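Local coordinates for protein metallo-carboxypeptidase (Pseudomonas aeruginosa, PDB 4A39) that is probably a zinc-dependent carboxypeptidase of the M14 family, cytosolic and related to mammalian tubulin-processing enzymes, removing residues from peptide C-termini, at residues I176-M190 and V217-R231. Residues are numbered along the deposited sequence; the frame is centred on the assembly and turned at random.
With ZN (zinc ion), chain C; GEM ((2-guanidinoethylmercapto)succinic acid), chain D.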
# COMPACT_ATOMS: atom_id res chain seq x y z
N ILE A 176 -1.00 7.96 5.84
CA ILE A 176 0.31 7.32 5.78
C ILE A 176 0.17 6.03 4.96
O ILE A 176 -0.90 5.42 4.92
CB ILE A 176 0.88 7.00 7.19
CG1 ILE A 176 0.07 5.90 7.87
CG2 ILE A 176 0.86 8.27 8.05
CD1 ILE A 176 0.65 5.47 9.20
N ALA A 177 1.26 5.63 4.32
CA ALA A 177 1.20 4.45 3.46
C ALA A 177 2.35 3.46 3.53
O ALA A 177 3.47 3.80 3.92
CB ALA A 177 1.04 4.91 2.01
N GLN A 178 2.03 2.24 3.14
CA GLN A 178 2.97 1.12 3.05
C GLN A 178 3.80 0.76 4.27
O GLN A 178 5.02 0.59 4.16
CB GLN A 178 3.88 1.33 1.82
CG GLN A 178 4.05 0.07 0.96
CD GLN A 178 4.69 0.35 -0.40
OE1 GLN A 178 4.27 1.26 -1.11
NE2 GLN A 178 5.70 -0.44 -0.76
N GLN A 179 3.16 0.64 5.42
CA GLN A 179 3.87 0.21 6.62
C GLN A 179 4.40 -1.20 6.34
O GLN A 179 5.45 -1.60 6.86
CB GLN A 179 2.95 0.15 7.83
CG GLN A 179 2.61 1.49 8.44
CD GLN A 179 1.93 1.30 9.77
OE1 GLN A 179 2.58 1.02 10.79
NE2 GLN A 179 0.60 1.43 9.79
N HIS A 180 3.65 -1.96 5.55
CA HIS A 180 4.06 -3.30 5.15
C HIS A 180 4.65 -3.11 3.75
O HIS A 180 3.93 -2.79 2.80
CB HIS A 180 2.84 -4.22 5.14
CG HIS A 180 2.26 -4.45 6.50
ND1 HIS A 180 0.91 -4.36 6.77
CD2 HIS A 180 2.86 -4.75 7.68
CE1 HIS A 180 0.70 -4.60 8.05
NE2 HIS A 180 1.87 -4.84 8.63
N PRO A 181 5.97 -3.30 3.62
CA PRO A 181 6.71 -3.13 2.36
C PRO A 181 6.20 -3.78 1.09
O PRO A 181 6.35 -3.22 0.01
CB PRO A 181 8.12 -3.58 2.73
CG PRO A 181 7.87 -4.65 3.74
CD PRO A 181 6.81 -4.00 4.61
N GLY A 182 5.60 -4.96 1.21
CA GLY A 182 5.10 -5.64 0.03
C GLY A 182 3.81 -5.09 -0.55
O GLY A 182 3.41 -5.48 -1.66
N GLU A 183 3.16 -4.19 0.17
CA GLU A 183 1.88 -3.64 -0.29
C GLU A 183 2.08 -2.38 -1.12
O GLU A 183 1.62 -1.29 -0.78
CB GLU A 183 0.99 -3.39 0.93
CG GLU A 183 0.53 -4.71 1.58
CD GLU A 183 0.06 -4.57 3.01
OE1 GLU A 183 -0.43 -3.48 3.39
OE2 GLU A 183 0.17 -5.57 3.77
N HIS A 184 2.75 -2.57 -2.26
CA HIS A 184 3.09 -1.49 -3.18
C HIS A 184 1.94 -0.64 -3.70
O HIS A 184 2.16 0.50 -4.12
CB HIS A 184 3.92 -2.06 -4.33
CG HIS A 184 5.31 -2.44 -3.92
ND1 HIS A 184 6.41 -1.66 -4.20
CD2 HIS A 184 5.77 -3.49 -3.20
CE1 HIS A 184 7.48 -2.21 -3.66
NE2 HIS A 184 7.12 -3.32 -3.05
N MET A 185 0.73 -1.18 -3.69
CA MET A 185 -0.42 -0.41 -4.14
C MET A 185 -0.57 0.82 -3.24
O MET A 185 -1.11 1.84 -3.66
CB MET A 185 -1.70 -1.25 -4.06
CG MET A 185 -1.95 -1.92 -2.70
SD MET A 185 -1.06 -3.47 -2.46
CE MET A 185 -2.09 -4.59 -3.45
N ALA A 186 -0.08 0.72 -2.01
CA ALA A 186 -0.19 1.82 -1.05
C ALA A 186 0.49 3.12 -1.49
O ALA A 186 -0.13 4.18 -1.47
CB ALA A 186 0.34 1.38 0.31
N GLU A 187 1.76 3.06 -1.90
CA GLU A 187 2.39 4.31 -2.33
C GLU A 187 1.82 4.77 -3.68
O GLU A 187 1.83 5.96 -3.97
CB GLU A 187 3.92 4.19 -2.36
CG GLU A 187 4.59 5.50 -2.80
CD GLU A 187 5.97 5.74 -2.19
OE1 GLU A 187 6.69 4.76 -1.90
OE2 GLU A 187 6.33 6.92 -2.02
N TRP A 188 1.32 3.84 -4.49
CA TRP A 188 0.72 4.25 -5.76
C TRP A 188 -0.48 5.14 -5.42
O TRP A 188 -0.71 6.17 -6.06
CB TRP A 188 0.25 3.04 -6.58
CG TRP A 188 1.35 2.38 -7.36
CD1 TRP A 188 1.95 1.18 -7.10
CD2 TRP A 188 1.99 2.90 -8.53
NE1 TRP A 188 2.91 0.92 -8.04
CE2 TRP A 188 2.96 1.96 -8.93
CE3 TRP A 188 1.83 4.08 -9.29
CZ2 TRP A 188 3.78 2.15 -10.05
CZ3 TRP A 188 2.65 4.27 -10.41
CH2 TRP A 188 3.61 3.30 -10.78
N PHE A 189 -1.22 4.74 -4.39
CA PHE A 189 -2.38 5.50 -3.92
C PHE A 189 -1.92 6.92 -3.56
O PHE A 189 -2.57 7.91 -3.89
CB PHE A 189 -2.98 4.79 -2.69
CG PHE A 189 -4.08 5.55 -1.97
CD1 PHE A 189 -3.77 6.60 -1.11
CD2 PHE A 189 -5.41 5.16 -2.11
CE1 PHE A 189 -4.77 7.26 -0.40
CE2 PHE A 189 -6.42 5.81 -1.39
CZ PHE A 189 -6.10 6.86 -0.53
N MET A 190 -0.79 7.02 -2.87
CA MET A 190 -0.25 8.31 -2.47
C MET A 190 0.16 9.16 -3.68
O MET A 190 -0.01 10.38 -3.67
CB MET A 190 0.95 8.12 -1.54
CG MET A 190 0.64 7.34 -0.27
SD MET A 190 -0.61 8.14 0.79
CE MET A 190 0.36 9.44 1.54
N VAL A 217 2.52 10.86 4.54
CA VAL A 217 3.74 10.07 4.63
C VAL A 217 3.66 9.05 3.50
O VAL A 217 3.04 8.00 3.65
CB VAL A 217 3.86 9.31 5.97
CG1 VAL A 217 5.11 8.43 5.95
CG2 VAL A 217 3.93 10.29 7.14
N PRO A 218 4.27 9.35 2.34
CA PRO A 218 4.27 8.48 1.16
C PRO A 218 4.75 7.05 1.37
O PRO A 218 4.24 6.12 0.73
CB PRO A 218 5.16 9.24 0.18
CG PRO A 218 4.86 10.67 0.52
CD PRO A 218 4.90 10.65 2.03
N ASN A 219 5.75 6.86 2.23
CA ASN A 219 6.23 5.50 2.50
C ASN A 219 6.79 5.34 3.91
O ASN A 219 7.79 5.95 4.29
CB ASN A 219 7.28 5.08 1.47
CG ASN A 219 7.57 3.60 1.52
OD1 ASN A 219 8.20 3.10 2.46
ND2 ASN A 219 7.08 2.86 0.52
N MET A 220 6.11 4.49 4.68
CA MET A 220 6.45 4.21 6.07
C MET A 220 7.53 3.16 6.30
O MET A 220 7.93 2.96 7.45
CB MET A 220 5.20 3.75 6.82
CG MET A 220 4.19 4.83 7.15
SD MET A 220 4.79 5.95 8.42
CE MET A 220 4.89 4.83 9.83
N ASN A 221 7.98 2.49 5.25
CA ASN A 221 8.97 1.42 5.41
C ASN A 221 9.91 1.34 4.21
O ASN A 221 9.89 0.37 3.46
CB ASN A 221 8.24 0.08 5.57
CG ASN A 221 9.06 -0.97 6.28
OD1 ASN A 221 10.30 -0.97 6.23
ND2 ASN A 221 8.37 -1.90 6.93
N PRO A 222 10.76 2.37 4.02
CA PRO A 222 11.69 2.36 2.89
C PRO A 222 12.68 1.20 2.90
O PRO A 222 13.03 0.69 1.83
CB PRO A 222 12.38 3.73 2.99
CG PRO A 222 12.31 4.03 4.46
CD PRO A 222 10.91 3.59 4.82
N ASP A 223 13.12 0.79 4.08
CA ASP A 223 14.07 -0.33 4.17
C ASP A 223 13.42 -1.61 3.64
O ASP A 223 13.99 -2.30 2.80
CB ASP A 223 14.52 -0.57 5.61
CG ASP A 223 15.27 0.60 6.20
OD1 ASP A 223 15.68 1.51 5.44
OD2 ASP A 223 15.46 0.60 7.44
N GLY A 224 12.23 -1.91 4.15
CA GLY A 224 11.54 -3.11 3.71
C GLY A 224 11.23 -3.11 2.23
O GLY A 224 11.39 -4.12 1.56
N ALA A 225 10.77 -1.97 1.71
CA ALA A 225 10.45 -1.88 0.29
C ALA A 225 11.68 -2.15 -0.57
O ALA A 225 11.65 -3.00 -1.46
CB ALA A 225 9.87 -0.50 -0.03
N PHE A 226 12.77 -1.43 -0.29
CA PHE A 226 13.99 -1.61 -1.06
C PHE A 226 14.50 -3.05 -1.04
O PHE A 226 14.97 -3.56 -2.06
CB PHE A 226 15.09 -0.69 -0.51
CG PHE A 226 16.40 -0.85 -1.21
CD1 PHE A 226 16.60 -0.30 -2.48
CD2 PHE A 226 17.43 -1.57 -0.62
CE1 PHE A 226 17.81 -0.48 -3.15
CE2 PHE A 226 18.65 -1.76 -1.29
CZ PHE A 226 18.83 -1.22 -2.55
N HIS A 227 14.40 -3.71 0.11
CA HIS A 227 14.88 -5.09 0.22
C HIS A 227 13.92 -6.16 -0.27
O HIS A 227 14.20 -7.35 -0.15
CB HIS A 227 15.29 -5.38 1.66
CG HIS A 227 16.63 -4.81 2.02
ND1 HIS A 227 16.79 -3.78 2.92
CD2 HIS A 227 17.87 -5.09 1.54
CE1 HIS A 227 18.06 -3.45 2.99
NE2 HIS A 227 18.74 -4.23 2.16
N GLY A 228 12.79 -5.74 -0.83
CA GLY A 228 11.83 -6.71 -1.33
C GLY A 228 11.14 -7.51 -0.24
O GLY A 228 10.76 -8.66 -0.47
N ASN A 229 11.00 -6.92 0.94
CA ASN A 229 10.34 -7.56 2.07
C ASN A 229 8.83 -7.51 1.84
O ASN A 229 8.36 -6.76 0.98
CB ASN A 229 10.60 -6.79 3.37
CG ASN A 229 11.82 -7.26 4.13
OD1 ASN A 229 12.08 -6.80 5.25
ND2 ASN A 229 12.59 -8.18 3.54
N LEU A 230 8.09 -8.28 2.62
CA LEU A 230 6.63 -8.29 2.53
C LEU A 230 5.99 -7.59 3.72
O LEU A 230 5.19 -6.67 3.56
CB LEU A 230 6.10 -9.73 2.52
CG LEU A 230 4.61 -9.83 2.93
CD1 LEU A 230 3.73 -9.31 1.79
CD2 LEU A 230 4.25 -11.27 3.27
N ARG A 231 6.41 -8.02 4.90
CA ARG A 231 5.80 -7.58 6.15
C ARG A 231 6.53 -6.71 7.16
O ARG A 231 5.93 -5.81 7.76
CB ARG A 231 5.35 -8.85 6.88
CG ARG A 231 4.42 -8.65 8.04
CD ARG A 231 3.02 -8.42 7.54
NE ARG A 231 2.12 -8.14 8.64
CZ ARG A 231 0.85 -7.75 8.50
NH1 ARG A 231 0.33 -7.61 7.28
NH2 ARG A 231 0.12 -7.49 9.57
ZN ZN C . -0.72 -4.13 5.48
C8 GEM D . -4.01 -5.24 8.64
S7 GEM D . -4.16 -3.42 8.50
C6 GEM D . -5.74 -3.15 9.38
C5 GEM D . -6.72 -4.32 9.31
N3 GEM D . -6.24 -5.44 10.12
C1 GEM D . -6.94 -5.82 11.20
N4 GEM D . -8.05 -5.16 11.52
N2 GEM D . -6.53 -6.83 11.95
C9 GEM D . -2.71 -5.64 9.35
O14 GEM D . -2.00 -4.72 9.83
O15 GEM D . -2.46 -6.86 9.41
C10 GEM D . -4.10 -5.91 7.27
C11 GEM D . -2.96 -5.46 6.34
O12 GEM D . -3.28 -5.04 5.21
O13 GEM D . -1.80 -5.57 6.78
O HOH W 1 7.17 0.21 2.22
O HOH W 2 6.25 -3.42 8.85
O HOH W 3 1.11 -8.26 4.36
O HOH W 4 8.75 -5.19 -1.40
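Arg231 lays its guanidinium flat on the imidazole of His180, with centres 3.4 Å apart and planes inclined by only 17°. Followed outward, the arginine leads away from residues 176-190 at CB, CG being anti to the backbone N, and a bend at chi2 (79°) brings the rest of the chain back over the ring. CD makes a CH-pi contact over the ring face, 4.0 Å from the centroid. NE lies near His180 CD2 and NE2 and forms a salt bridge with Asp238, whose other oxygen accepts a hydrogen bond from His180 NE2; one carboxylate thus ties both stacked groups. CZ sits over NE2. NH1 donates to O13 of the bound inhibitor and to a water shared with Glu183 OE2, while NH2 reaches inhibitor O15 at 2.7 Å in a nearly straight bond (174°) at the guanidinium edge.

Zinc is held by His180 ND1 at 2.1 Å, by both carboxylate oxygens of Glu183, by His273 and by inhibitor O13.

Nearby, Gly182 N donates a backbone hydrogen bond to Leu230 O at 2.9 Å, and the side-chain amide of Asn221 donates through ND2 to Gln179 O, which lies in that amide's plane, while Asn221 OD1 caps helix 222-226 through Gly224 N. Farther back, Ile176 pairs with Val217 as neighbouring parallel strands, and Met220 N donates a hydrogen bond to Ala177 O at 2.8 Å.

The HxxE zinc motif of M14 peptidases, His180 to Glu183, is therefore anchored to the loop carrying Arg231. Because O13 is bound to zinc and also accepts from NH1, the two would probably polarise its carboxylate, whereas O15 belongs to the inhibitor's other carboxylate; this is consistent with a similar role of metal and guanidinium toward a substrate carbonyl.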